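Local coordinates for protein putative ADP-Ribosyltransferase Scabin (PDB 5TLB) that probably transfers ADP-ribose from NAD+ to an acceptor molecule and here binds the reduced dinucleotide NADH, at residues G73-S78 with T118-D123; P114-T119 with G165-E170; V143-T148 with E160-G165. All blocks are in the same frame, centred on the assembly; numbering follows the deposited sequence.

Contact 1. Residues G73-S78 with T118-D123. With NAI (1,4-dihydronicotinamide adenine dinucleotide), chain B.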
loop_
_atom_site.group_PDB
_atom_site.type_symbol
_atom_site.label_atom_id
_atom_site.label_comp_id
_atom_site.label_asym_id
_atom_site.label_seq_id
_atom_site.Cartn_x
_atom_site.Cartn_y
_atom_site.Cartn_z
ATOM N N GLY A 73 8.140 5.181 6.735
ATOM C CA GLY A 73 9.071 4.235 6.163
ATOM C C GLY A 73 8.557 3.689 4.851
ATOM O O GLY A 73 7.395 3.858 4.496
ATOM N N THR A 74 9.439 3.009 4.129
ATOM C CA THR A 74 9.034 2.365 2.883
ATOM C C THR A 74 8.000 1.267 3.149
ATOM O O THR A 74 8.135 0.472 4.087
ATOM C CB THR A 74 10.255 1.763 2.184
ATOM O OG1 THR A 74 11.255 2.777 2.004
ATOM C CG2 THR A 74 9.875 1.157 0.822
ATOM N N LEU A 75 6.968 1.240 2.313
ATOM C CA LEU A 75 5.963 0.181 2.301
ATOM C C LEU A 75 6.072 -0.559 0.975
ATOM O O LEU A 75 6.769 -0.127 0.045
ATOM C CB LEU A 75 4.541 0.739 2.481
ATOM C CG LEU A 75 4.285 1.615 3.701
ATOM C CD1 LEU A 75 2.894 2.250 3.639
ATOM C CD2 LEU A 75 4.476 0.825 4.992
ATOM N N TYR A 76 5.369 -1.683 0.886
ATOM C CA TYR A 76 5.497 -2.578 -0.256
ATOM C C TYR A 76 4.130 -3.073 -0.689
ATOM O O TYR A 76 3.180 -3.126 0.098
ATOM C CB TYR A 76 6.413 -3.765 0.081
ATOM C CG TYR A 76 7.691 -3.297 0.717
ATOM C CD1 TYR A 76 7.757 -3.088 2.082
ATOM C CD2 TYR A 76 8.819 -3.013 -0.046
ATOM C CE1 TYR A 76 8.911 -2.628 2.682
ATOM C CE2 TYR A 76 9.984 -2.545 0.551
ATOM C CZ TYR A 76 10.015 -2.362 1.919
ATOM O OH TYR A 76 11.140 -1.899 2.555
ATOM N N ARG A 77 4.045 -3.443 -1.962
ATOM C CA ARG A 77 2.818 -4.025 -2.482
ATOM C C ARG A 77 3.151 -5.032 -3.571
ATOM O O ARG A 77 3.871 -4.711 -4.525
ATOM C CB ARG A 77 1.890 -2.948 -3.029
ATOM C CG ARG A 77 0.660 -3.543 -3.715
ATOM C CD ARG A 77 -0.340 -2.513 -4.172
ATOM N NE ARG A 77 -1.286 -3.154 -5.076
ATOM C CZ ARG A 77 -2.313 -3.902 -4.689
ATOM N NH1 ARG A 77 -3.095 -4.466 -5.605
ATOM N NH2 ARG A 77 -2.570 -4.089 -3.400
ATOM N N SER A 78 2.619 -6.245 -3.422
ATOM C CA SER A 78 2.672 -7.238 -4.480
ATOM C C SER A 78 1.563 -6.957 -5.477
ATOM O O SER A 78 0.395 -6.823 -5.098
ATOM C CB SER A 78 2.505 -8.639 -3.894
ATOM O OG SER A 78 3.672 -9.049 -3.229
ATOM N N THR A 118 -1.135 -2.463 1.123
ATOM C CA THR A 118 0.320 -2.441 1.170
ATOM C C THR A 118 0.721 -3.100 2.478
ATOM O O THR A 118 -0.125 -3.390 3.335
ATOM C CB THR A 118 0.885 -1.015 1.106
ATOM O OG1 THR A 118 0.582 -0.344 2.331
ATOM C CG2 THR A 118 0.290 -0.246 -0.071
ATOM N N THR A 119 2.016 -3.324 2.640
ATOM C CA THR A 119 2.535 -3.979 3.831
ATOM C C THR A 119 3.799 -3.277 4.311
ATOM O O THR A 119 4.576 -2.736 3.521
ATOM C CB THR A 119 2.818 -5.461 3.555
ATOM O OG1 THR A 119 3.356 -6.079 4.731
ATOM C CG2 THR A 119 3.794 -5.640 2.397
ATOM N N TYR A 120 3.999 -3.314 5.627
ATOM C CA TYR A 120 5.277 -2.936 6.220
ATOM C C TYR A 120 6.399 -3.903 5.863
ATOM O O TYR A 120 7.578 -3.567 6.048
ATOM C CB TYR A 120 5.161 -2.912 7.738
ATOM C CG TYR A 120 4.304 -1.812 8.319
ATOM C CD1 TYR A 120 4.754 -0.501 8.349
ATOM C CD2 TYR A 120 3.066 -2.098 8.887
ATOM C CE1 TYR A 120 3.987 0.517 8.913
ATOM C CE2 TYR A 120 2.288 -1.089 9.461
ATOM C CZ TYR A 120 2.759 0.219 9.468
ATOM O OH TYR A 120 1.990 1.221 10.027
ATOM N N ASP A 121 6.055 -5.107 5.392
ATOM C CA ASP A 121 6.990 -6.222 5.277
ATOM C C ASP A 121 7.556 -6.303 3.861
ATOM O O ASP A 121 6.852 -6.677 2.908
ATOM C CB ASP A 121 6.285 -7.521 5.674
ATOM C CG ASP A 121 7.209 -8.734 5.689
ATOM O OD1 ASP A 121 8.408 -8.594 5.361
ATOM O OD2 ASP A 121 6.712 -9.849 6.016
ATOM N N HIS A 122 8.844 -5.985 3.736
ATOM C CA HIS A 122 9.530 -6.071 2.453
ATOM C C HIS A 122 9.404 -7.449 1.817
ATOM O O HIS A 122 9.360 -7.559 0.583
ATOM C CB HIS A 122 11.007 -5.720 2.646
ATOM C CG HIS A 122 11.836 -5.964 1.424
ATOM N ND1 HIS A 122 12.410 -7.184 1.145
ATOM C CD2 HIS A 122 12.165 -5.151 0.392
ATOM C CE1 HIS A 122 13.058 -7.114 -0.002
ATOM N NE2 HIS A 122 12.931 -5.890 -0.477
ATOM N N ASP A 123 9.362 -8.500 2.634
ATOM C CA ASP A 123 9.429 -9.876 2.178
ATOM C C ASP A 123 8.071 -10.539 1.998
ATOM O O ASP A 123 8.025 -11.731 1.680
ATOM C CB ASP A 123 10.254 -10.698 3.167
ATOM C CG ASP A 123 11.683 -10.243 3.250
ATOM O OD1 ASP A 123 12.242 -9.794 2.233
ATOM O OD2 ASP A 123 12.239 -10.335 4.355
HETATM P PA NAI B . -6.097 -6.443 -5.127
HETATM O O1A NAI B . -7.447 -6.808 -5.680
HETATM O O2A NAI B . -5.660 -5.070 -4.716
HETATM O O5B NAI B . -5.046 -6.763 -6.477
HETATM C C5B NAI B . -5.297 -8.029 -6.982
HETATM C C4B NAI B . -4.882 -7.992 -8.443
HETATM O O4B NAI B . -5.891 -7.279 -9.133
HETATM C C3B NAI B . -3.560 -7.148 -8.618
HETATM O O3B NAI B . -2.459 -8.017 -8.511
HETATM C C2B NAI B . -3.745 -6.630 -10.034
HETATM O O2B NAI B . -3.468 -7.610 -11.012
HETATM C C1B NAI B . -5.303 -6.388 -10.079
HETATM N N9A NAI B . -5.712 -5.018 -9.690
HETATM C C8A NAI B . -5.637 -4.365 -8.439
HETATM N N7A NAI B . -6.154 -3.112 -8.486
HETATM C C5A NAI B . -6.601 -2.962 -9.817
HETATM C C6A NAI B . -7.234 -1.886 -10.500
HETATM N N6A NAI B . -7.529 -0.719 -9.869
HETATM N N1A NAI B . -7.561 -2.006 -11.821
HETATM C C2A NAI B . -7.246 -3.200 -12.407
HETATM N N3A NAI B . -6.656 -4.299 -11.896
HETATM C C4A NAI B . -6.339 -4.136 -10.569
HETATM O O3 NAI B . -5.913 -7.619 -4.044
HETATM P PN NAI B . -4.405 -7.741 -3.455
HETATM O O1N NAI B . -3.706 -6.484 -3.059
HETATM O O2N NAI B . -3.893 -8.853 -4.341
HETATM O O5D NAI B . -4.524 -8.637 -2.003
HETATM C C5D NAI B . -5.494 -8.067 -1.213
HETATM C C4D NAI B . -5.667 -8.989 -0.036
HETATM O O4D NAI B . -4.344 -9.233 0.486
HETATM C C3D NAI B . -6.502 -8.263 1.035
HETATM O O3D NAI B . -7.220 -9.228 1.751
HETATM C C2D NAI B . -5.428 -7.578 1.888
HETATM O O2D NAI B . -5.734 -7.626 3.240
HETATM C C1D NAI B . -4.142 -8.490 1.662
HETATM N N1N NAI B . -2.890 -7.668 1.525
HETATM C C2N NAI B . -2.267 -7.458 0.280
HETATM C C3N NAI B . -1.010 -6.873 0.240
HETATM C C7N NAI B . -0.222 -6.884 -1.001
HETATM O O7N NAI B . 1.030 -6.741 -1.008
HETATM N N7N NAI B . -0.896 -7.028 -2.213
HETATM C C4N NAI B . -0.390 -6.238 1.435
HETATM C C5N NAI B . -1.053 -6.661 2.689
HETATM C C6N NAI B . -2.311 -7.131 2.688
#
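Tyr76 and Thr119 join their strands by a single hydrogen-bonded antiparallel bridge: Tyr76 N donates to Thr119 O over 2.9 Å, and Thr119 N to Tyr76 O at 2.8 Å. Past the bridge, His122 CA sits over the centre of the Tyr76 ring, 3.5 Å from the centroid, a CH-pi contact. The imidazole turns its edge toward the phenol in an offset edge-to-face pair, planes at 87°. Leu75 CD2 packs on Tyr120 CD1 at 3.6 Å, the side chains alongside each other.

Farther out, His122 ND1 donates, in the ring plane, to Asp123 OD1 at 2.8 Å and NE2 pairs with Tyr136 OH, fixing the rotation of the imidazole. Thr119 OG1 accepts from Asp121 N in an ST turn and is bonded to Gln158 O; Asp121 OD1 accepts from Asp123 N in an Asx turn. The extended Arg77 chain spans both NADH phosphates: NH2 donates to O1N at 2.7 Å and NH1 to O2A. Ser78 N donates to carboxamide O7N and Ser78 O accepts from N7N, as in other ADP-ribosyltransferases.

Strand 75-79 borders 133-137 and strand 115-119 borders 160-164; the bridge links an edge strand of each of two antiparallel sheets.

Contact 2. Residues P114-T119 with G165-E170. With NAI (1,4-dihydronicotinamide adenine dinucleotide), chain B.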
loop_
_atom_site.group_PDB
_atom_site.type_symbol
_atom_site.label_atom_id
_atom_site.label_comp_id
_atom_site.label_asym_id
_atom_site.label_seq_id
_atom_site.Cartn_x
_atom_site.Cartn_y
_atom_site.Cartn_z
ATOM N N PRO A 114 -12.602 0.323 -1.558
ATOM C CA PRO A 114 -11.933 1.606 -1.791
ATOM C C PRO A 114 -10.455 1.609 -1.440
ATOM O O PRO A 114 -9.806 2.655 -1.583
ATOM C CB PRO A 114 -12.707 2.551 -0.867
ATOM C CG PRO A 114 -13.066 1.695 0.287
ATOM C CD PRO A 114 -13.424 0.359 -0.332
ATOM N N TYR A 115 -9.918 0.482 -0.976
ATOM C CA TYR A 115 -8.566 0.408 -0.437
ATOM C C TYR A 115 -7.594 -0.209 -1.430
ATOM O O TYR A 115 -7.936 -1.122 -2.188
ATOM C CB TYR A 115 -8.539 -0.425 0.846
ATOM C CG TYR A 115 -9.523 0.028 1.892
ATOM C CD1 TYR A 115 -9.343 1.220 2.572
ATOM C CD2 TYR A 115 -10.615 -0.757 2.222
ATOM C CE1 TYR A 115 -10.254 1.643 3.537
ATOM C CE2 TYR A 115 -11.523 -0.353 3.184
ATOM C CZ TYR A 115 -11.344 0.853 3.834
ATOM O OH TYR A 115 -12.249 1.250 4.794
ATOM N N VAL A 116 -6.358 0.282 -1.392
ATOM C CA VAL A 116 -5.218 -0.413 -1.971
ATOM C C VAL A 116 -4.363 -0.917 -0.820
ATOM O O VAL A 116 -3.946 -0.139 0.047
ATOM C CB VAL A 116 -4.413 0.484 -2.917
ATOM C CG1 VAL A 116 -3.132 -0.223 -3.346
ATOM C CG2 VAL A 116 -5.259 0.847 -4.128
ATOM N N SER A 117 -4.102 -2.219 -0.821
ATOM C CA SER A 117 -3.351 -2.862 0.249
ATOM C C SER A 117 -1.854 -2.737 0.028
ATOM O O SER A 117 -1.364 -2.885 -1.096
ATOM C CB SER A 117 -3.727 -4.343 0.345
ATOM O OG SER A 117 -5.026 -4.488 0.888
ATOM N N THR A 118 -1.135 -2.463 1.123
ATOM C CA THR A 118 0.320 -2.441 1.170
ATOM C C THR A 118 0.721 -3.100 2.478
ATOM O O THR A 118 -0.125 -3.390 3.335
ATOM C CB THR A 118 0.885 -1.015 1.106
ATOM O OG1 THR A 118 0.582 -0.344 2.331
ATOM C CG2 THR A 118 0.290 -0.246 -0.071
ATOM N N THR A 119 2.016 -3.324 2.640
ATOM C CA THR A 119 2.535 -3.979 3.831
ATOM C C THR A 119 3.799 -3.277 4.311
ATOM O O THR A 119 4.576 -2.736 3.521
ATOM C CB THR A 119 2.818 -5.461 3.555
ATOM O OG1 THR A 119 3.356 -6.079 4.731
ATOM C CG2 THR A 119 3.794 -5.640 2.397
ATOM N N GLY A 165 -8.705 5.189 -1.176
ATOM C CA GLY A 165 -8.515 5.995 -2.359
ATOM C C GLY A 165 -7.267 5.666 -3.139
ATOM O O GLY A 165 -7.008 6.306 -4.164
ATOM N N GLY A 166 -6.486 4.695 -2.695
ATOM C CA GLY A 166 -5.315 4.297 -3.438
ATOM C C GLY A 166 -4.142 5.234 -3.214
ATOM O O GLY A 166 -4.045 5.942 -2.201
ATOM N N ILE A 167 -3.228 5.229 -4.189
ATOM C CA ILE A 167 -1.913 5.860 -4.040
ATOM C C ILE A 167 -1.488 6.464 -5.376
ATOM O O ILE A 167 -1.349 5.740 -6.371
ATOM C CB ILE A 167 -0.857 4.843 -3.571
ATOM C CG1 ILE A 167 -1.304 4.142 -2.279
ATOM C CG2 ILE A 167 0.497 5.533 -3.370
ATOM C CD1 ILE A 167 -0.493 2.903 -1.938
ATOM N N ARG A 168 -1.248 7.777 -5.398
ATOM C CA ARG A 168 -0.789 8.426 -6.618
ATOM C C ARG A 168 0.625 7.972 -6.978
ATOM O O ARG A 168 1.428 7.610 -6.113
ATOM C CB ARG A 168 -0.814 9.952 -6.461
ATOM C CG ARG A 168 -2.208 10.550 -6.421
ATOM C CD ARG A 168 -2.177 12.054 -6.658
ATOM N NE ARG A 168 -1.474 12.755 -5.595
ATOM C CZ ARG A 168 -2.006 13.030 -4.412
ATOM N NH1 ARG A 168 -3.254 12.656 -4.140
ATOM N NH2 ARG A 168 -1.289 13.684 -3.499
ATOM N N THR A 169 0.935 8.028 -8.276
ATOM C CA THR A 169 2.221 7.530 -8.764
ATOM C C THR A 169 3.396 8.277 -8.152
ATOM O O THR A 169 4.488 7.710 -8.018
ATOM C CB THR A 169 2.273 7.611 -10.300
ATOM O OG1 THR A 169 3.507 7.057 -10.779
ATOM C CG2 THR A 169 2.119 9.045 -10.799
ATOM N N GLU A 170 3.201 9.541 -7.772
ATOM C CA GLU A 170 4.292 10.309 -7.184
ATOM C C GLU A 170 4.769 9.723 -5.861
ATOM O O GLU A 170 5.861 10.071 -5.401
ATOM C CB GLU A 170 3.859 11.767 -6.989
ATOM C CG GLU A 170 2.920 11.973 -5.822
ATOM C CD GLU A 170 2.092 13.228 -5.946
ATOM O OE1 GLU A 170 1.094 13.199 -6.697
ATOM O OE2 GLU A 170 2.449 14.242 -5.301
HETATM P PA NAI B . -6.097 -6.443 -5.127
HETATM O O1A NAI B . -7.447 -6.808 -5.680
HETATM O O2A NAI B . -5.660 -5.070 -4.716
HETATM O O5B NAI B . -5.046 -6.763 -6.477
HETATM C C5B NAI B . -5.297 -8.029 -6.982
HETATM C C4B NAI B . -4.882 -7.992 -8.443
HETATM O O4B NAI B . -5.891 -7.279 -9.133
HETATM C C3B NAI B . -3.560 -7.148 -8.618
HETATM O O3B NAI B . -2.459 -8.017 -8.511
HETATM C C2B NAI B . -3.745 -6.630 -10.034
HETATM O O2B NAI B . -3.468 -7.610 -11.012
HETATM C C1B NAI B . -5.303 -6.388 -10.079
HETATM N N9A NAI B . -5.712 -5.018 -9.690
HETATM C C8A NAI B . -5.637 -4.365 -8.439
HETATM N N7A NAI B . -6.154 -3.112 -8.486
HETATM C C5A NAI B . -6.601 -2.962 -9.817
HETATM C C6A NAI B . -7.234 -1.886 -10.500
HETATM N N6A NAI B . -7.529 -0.719 -9.869
HETATM N N1A NAI B . -7.561 -2.006 -11.821
HETATM C C2A NAI B . -7.246 -3.200 -12.407
HETATM N N3A NAI B . -6.656 -4.299 -11.896
HETATM C C4A NAI B . -6.339 -4.136 -10.569
HETATM O O3 NAI B . -5.913 -7.619 -4.044
HETATM P PN NAI B . -4.405 -7.741 -3.455
HETATM O O1N NAI B . -3.706 -6.484 -3.059
HETATM O O2N NAI B . -3.893 -8.853 -4.341
HETATM O O5D NAI B . -4.524 -8.637 -2.003
HETATM C C5D NAI B . -5.494 -8.067 -1.213
HETATM C C4D NAI B . -5.667 -8.989 -0.036
HETATM O O4D NAI B . -4.344 -9.233 0.486
HETATM C C3D NAI B . -6.502 -8.263 1.035
HETATM O O3D NAI B . -7.220 -9.228 1.751
HETATM C C2D NAI B . -5.428 -7.578 1.888
HETATM O O2D NAI B . -5.734 -7.626 3.240
HETATM C C1D NAI B . -4.142 -8.490 1.662
HETATM N N1N NAI B . -2.890 -7.668 1.525
HETATM C C2N NAI B . -2.267 -7.458 0.280
HETATM C C3N NAI B . -1.010 -6.873 0.240
HETATM C C7N NAI B . -0.222 -6.884 -1.001
HETATM O O7N NAI B . 1.030 -6.741 -1.008
HETATM N N7N NAI B . -0.896 -7.028 -2.213
HETATM C C4N NAI B . -0.390 -6.238 1.435
HETATM C C5N NAI B . -1.053 -6.661 2.689
HETATM C C6N NAI B . -2.311 -7.131 2.688
#
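Val116 CG2 presses on Gly166 CA at 3.5 Å, on the side of the strand turned from the dinucleotide. In this strand Ser117-Thr118-Thr119 probably corresponds to the Ser-Thr-Ser (STS) motif of ADP-ribosyltransferases, with threonine in its third place, and the partner is the loop that follows strand 160-164. This is the tight part. With CG1 anti to the backbone N (chi1 172°), Val116 sets its CG2 branch against the bare glycine backbone. Next to it Gly165 N donates to Pro114 O at 2.8 Å, nearly along the C=O axis, just where the loop leaves its strand. Gly165 and Gly166 both have positive phi, and the lack of a side chain at Gly166 allows Val116 CG2 its close approach.

Packing then slackens. Ile167 CD1 meets Thr118 CG2 tip to tip at 3.7 Å but lies 4.3 Å from Val116 CG1, and Ile137 of strand 133-137 also borders the isoleucine. Beyond it the loop diverges to a partly exposed end, where Arg168 NE makes a salt bridge with Glu170 OE1 within the loop.

The alternation of the strand sends Ser117 the other way, into the binding site. Ser117 OG is hydrogen-bonded to Glu160 OE2 and Tyr106 OH, and Ser117 CB lies 3.4 Å from C2N of the dihydronicotinamide, with OG 3.3 Å from the ribose carbon C2D.

Contact 3. Residues V143-T148 with E160-G165. With NAI (1,4-dihydronicotinamide adenine dinucleotide), chain B.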
loop_
_atom_site.group_PDB
_atom_site.type_symbol
_atom_site.label_atom_id
_atom_site.label_comp_id
_atom_site.label_asym_id
_atom_site.label_seq_id
_atom_site.Cartn_x
_atom_site.Cartn_y
_atom_site.Cartn_z
ATOM N N VAL A 143 -4.282 3.453 6.420
ATOM C CA VAL A 143 -4.892 2.902 7.621
ATOM C C VAL A 143 -4.039 1.728 8.072
ATOM O O VAL A 143 -3.860 0.765 7.322
ATOM C CB VAL A 143 -6.341 2.457 7.362
ATOM C CG1 VAL A 143 -6.947 1.889 8.625
ATOM C CG2 VAL A 143 -7.190 3.620 6.842
ATOM N N ASP A 144 -3.532 1.792 9.301
ATOM C CA ASP A 144 -2.772 0.683 9.872
ATOM C C ASP A 144 -3.758 -0.395 10.288
ATOM O O ASP A 144 -4.507 -0.211 11.253
ATOM C CB ASP A 144 -1.942 1.154 11.066
ATOM C CG ASP A 144 -0.970 0.086 11.563
ATOM O OD1 ASP A 144 -1.418 -1.051 11.839
ATOM O OD2 ASP A 144 0.247 0.379 11.667
ATOM N N VAL A 145 -3.771 -1.519 9.562
ATOM C CA VAL A 145 -4.828 -2.510 9.745
ATOM C C VAL A 145 -4.784 -3.088 11.153
ATOM O O VAL A 145 -5.801 -3.128 11.853
ATOM C CB VAL A 145 -4.724 -3.612 8.674
ATOM C CG1 VAL A 145 -5.667 -4.791 8.997
ATOM C CG2 VAL A 145 -5.058 -3.037 7.307
ATOM N N ASN A 146 -3.619 -3.575 11.581
ATOM C CA ASN A 146 -3.557 -4.243 12.879
ATOM C C ASN A 146 -3.810 -3.281 14.037
ATOM O O ASN A 146 -4.337 -3.696 15.075
ATOM C CB ASN A 146 -2.212 -4.933 13.064
ATOM C CG ASN A 146 -2.060 -6.150 12.187
ATOM O OD1 ASN A 146 -2.992 -6.543 11.475
ATOM N ND2 ASN A 146 -0.878 -6.755 12.222
ATOM N N LYS A 147 -3.435 -2.008 13.903
ATOM C CA LYS A 147 -3.797 -1.046 14.944
ATOM C C LYS A 147 -5.294 -0.771 14.949
ATOM O O LYS A 147 -5.857 -0.416 15.993
ATOM C CB LYS A 147 -3.037 0.270 14.753
ATOM C CG LYS A 147 -1.535 0.189 15.005
ATOM C CD LYS A 147 -0.909 1.581 14.807
ATOM C CE LYS A 147 0.623 1.525 14.943
ATOM N NZ LYS A 147 1.025 1.020 16.282
ATOM N N THR A 148 -5.948 -0.927 13.795
ATOM C CA THR A 148 -7.369 -0.625 13.672
ATOM C C THR A 148 -8.247 -1.799 14.105
ATOM O O THR A 148 -9.246 -1.591 14.805
ATOM C CB THR A 148 -7.686 -0.217 12.227
ATOM O OG1 THR A 148 -6.925 0.946 11.872
ATOM C CG2 THR A 148 -9.183 0.091 12.048
ATOM N N GLU A 160 -0.480 -5.111 7.391
ATOM C CA GLU A 160 -1.012 -4.363 6.268
ATOM C C GLU A 160 -1.248 -2.896 6.609
ATOM O O GLU A 160 -1.563 -2.538 7.748
ATOM C CB GLU A 160 -2.325 -4.994 5.812
ATOM C CG GLU A 160 -2.890 -4.376 4.572
ATOM C CD GLU A 160 -4.208 -4.986 4.172
ATOM O OE1 GLU A 160 -4.534 -6.084 4.671
ATOM O OE2 GLU A 160 -4.916 -4.361 3.353
ATOM N N VAL A 161 -1.076 -2.053 5.595
ATOM C CA VAL A 161 -1.508 -0.664 5.606
ATOM C C VAL A 161 -2.413 -0.492 4.400
ATOM O O VAL A 161 -1.978 -0.711 3.261
ATOM C CB VAL A 161 -0.324 0.319 5.545
ATOM C CG1 VAL A 161 -0.821 1.756 5.540
ATOM C CG2 VAL A 161 0.637 0.094 6.725
ATOM N N ALA A 162 -3.671 -0.144 4.651
ATOM C CA ALA A 162 -4.692 -0.018 3.615
ATOM C C ALA A 162 -4.868 1.449 3.245
ATOM O O ALA A 162 -5.221 2.264 4.099
ATOM C CB ALA A 162 -6.025 -0.596 4.096
ATOM N N PHE A 163 -4.647 1.782 1.975
ATOM C CA PHE A 163 -4.742 3.171 1.549
ATOM C C PHE A 163 -6.116 3.461 0.966
ATOM O O PHE A 163 -6.408 3.013 -0.157
ATOM C CB PHE A 163 -3.651 3.498 0.536
ATOM C CG PHE A 163 -2.333 3.772 1.187
ATOM C CD1 PHE A 163 -1.977 5.072 1.528
ATOM C CD2 PHE A 163 -1.486 2.741 1.521
ATOM C CE1 PHE A 163 -0.786 5.336 2.167
ATOM C CE2 PHE A 163 -0.288 2.999 2.160
ATOM C CZ PHE A 163 0.058 4.307 2.482
ATOM N N PRO A 164 -6.980 4.200 1.668
ATOM C CA PRO A 164 -8.295 4.526 1.109
ATOM C C PRO A 164 -8.148 5.529 -0.022
ATOM O O PRO A 164 -7.527 6.581 0.141
ATOM C CB PRO A 164 -9.056 5.122 2.303
ATOM C CG PRO A 164 -8.229 4.810 3.508
ATOM C CD PRO A 164 -6.821 4.777 3.012
ATOM N N GLY A 165 -8.705 5.189 -1.176
ATOM C CA GLY A 165 -8.515 5.995 -2.359
ATOM C C GLY A 165 -7.267 5.666 -3.139
ATOM O O GLY A 165 -7.008 6.306 -4.164
HETATM P PA NAI B . -6.097 -6.443 -5.127
HETATM O O1A NAI B . -7.447 -6.808 -5.680
HETATM O O2A NAI B . -5.660 -5.070 -4.716
HETATM O O5B NAI B . -5.046 -6.763 -6.477
HETATM C C5B NAI B . -5.297 -8.029 -6.982
HETATM C C4B NAI B . -4.882 -7.992 -8.443
HETATM O O4B NAI B . -5.891 -7.279 -9.133
HETATM C C3B NAI B . -3.560 -7.148 -8.618
HETATM O O3B NAI B . -2.459 -8.017 -8.511
HETATM C C2B NAI B . -3.745 -6.630 -10.034
HETATM O O2B NAI B . -3.468 -7.610 -11.012
HETATM C C1B NAI B . -5.303 -6.388 -10.079
HETATM N N9A NAI B . -5.712 -5.018 -9.690
HETATM C C8A NAI B . -5.637 -4.365 -8.439
HETATM N N7A NAI B . -6.154 -3.112 -8.486
HETATM C C5A NAI B . -6.601 -2.962 -9.817
HETATM C C6A NAI B . -7.234 -1.886 -10.500
HETATM N N6A NAI B . -7.529 -0.719 -9.869
HETATM N N1A NAI B . -7.561 -2.006 -11.821
HETATM C C2A NAI B . -7.246 -3.200 -12.407
HETATM N N3A NAI B . -6.656 -4.299 -11.896
HETATM C C4A NAI B . -6.339 -4.136 -10.569
HETATM O O3 NAI B . -5.913 -7.619 -4.044
HETATM P PN NAI B . -4.405 -7.741 -3.455
HETATM O O1N NAI B . -3.706 -6.484 -3.059
HETATM O O2N NAI B . -3.893 -8.853 -4.341
HETATM O O5D NAI B . -4.524 -8.637 -2.003
HETATM C C5D NAI B . -5.494 -8.067 -1.213
HETATM C C4D NAI B . -5.667 -8.989 -0.036
HETATM O O4D NAI B . -4.344 -9.233 0.486
HETATM C C3D NAI B . -6.502 -8.263 1.035
HETATM O O3D NAI B . -7.220 -9.228 1.751
HETATM C C2D NAI B . -5.428 -7.578 1.888
HETATM O O2D NAI B . -5.734 -7.626 3.240
HETATM C C1D NAI B . -4.142 -8.490 1.662
HETATM N N1N NAI B . -2.890 -7.668 1.525
HETATM C C2N NAI B . -2.267 -7.458 0.280
HETATM C C3N NAI B . -1.010 -6.873 0.240
HETATM C C7N NAI B . -0.222 -6.884 -1.001
HETATM O O7N NAI B . 1.030 -6.741 -1.008
HETATM N N7N NAI B . -0.896 -7.028 -2.213
HETATM C C4N NAI B . -0.390 -6.238 1.435
HETATM C C5N NAI B . -1.053 -6.661 2.689
HETATM C C6N NAI B . -2.311 -7.131 2.688
HETATM O O HOH W 1 -0.961 -3.403 10.253
HETATM O O HOH W 2 -2.378 -6.840 8.752
#
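Val143 pairs with Ala162 in an antiparallel hydrogen-bonded bridge, each N donating to the other's O at 2.8 Å. Asp144 and Val161 form the following non-hydrogen-bonded pair, their side chains on the face opposite to those of Val143 and Ala162. Beyond the Val143-Ala162 pair, Val143 CG2 meets Pro164 CG at 3.7 Å, the two side chains nearly perpendicular.

Strand 143-144 then passes straight into helix 145-149. Asp144 is the N-cap of the helix, OD1 accepting from Lys147 N, and OD2 is held by Tyr120 OH. Val145 N still bonds across to Glu160 O at 3.0 Å. One water donates to both Asp144 OD1 and Glu160 O and accepts from Asn146 N, while a second links Asn146 OD1 to Glu160 N.

Glu160 leads from this pairing to the ligand. Its CB touches Val145 CG2, 3.7 Å away, and C5N of the dihydronicotinamide. With CG anti to the backbone N (chi1 -174°) and the chain extended beyond, CG passes 3.4 Å from C6N. CD also abuts C6N. At the tip OE1 receives the ribose hydroxyl O2D at 2.4 Å, a value so short that the exact geometry is doubtful, and OE2 is hydrogen-bonded to Ser117 OG.

A carboxylate steadied on one oxygen and meeting the nicotinamide ribose with the other is consistent with the conserved catalytic glutamate of ADP-ribosyltransferases; the ligand here is the reduced dinucleotide, probably a non-reacting analogue of NAD+.

In the fold
All three contacts adjoin the dinucleotide, and strands 115-119 and 160-164, neighbours in one sheet, tie them together. Contacts 2 and 3 are buried, whereas contact 1 is only partly so, its aromatic and turn residues extending to the partly exposed periphery. Contact 1 crosses between two sheets and combines one backbone bridge with ring packing; contact 3 is regular pairing inside a sheet, supplemented by waters and a helix cap; contact 2, apolar apart from one backbone hydrogen bond, packs a loop against the strand and encloses contact 3 along the chain. They also interlock: Arg77 NH2 bonds to Ser117 O and Ser117 OG to Glu160 OE2, so that Ser117 connects the arginine at the phosphates with the glutamate at the ribose.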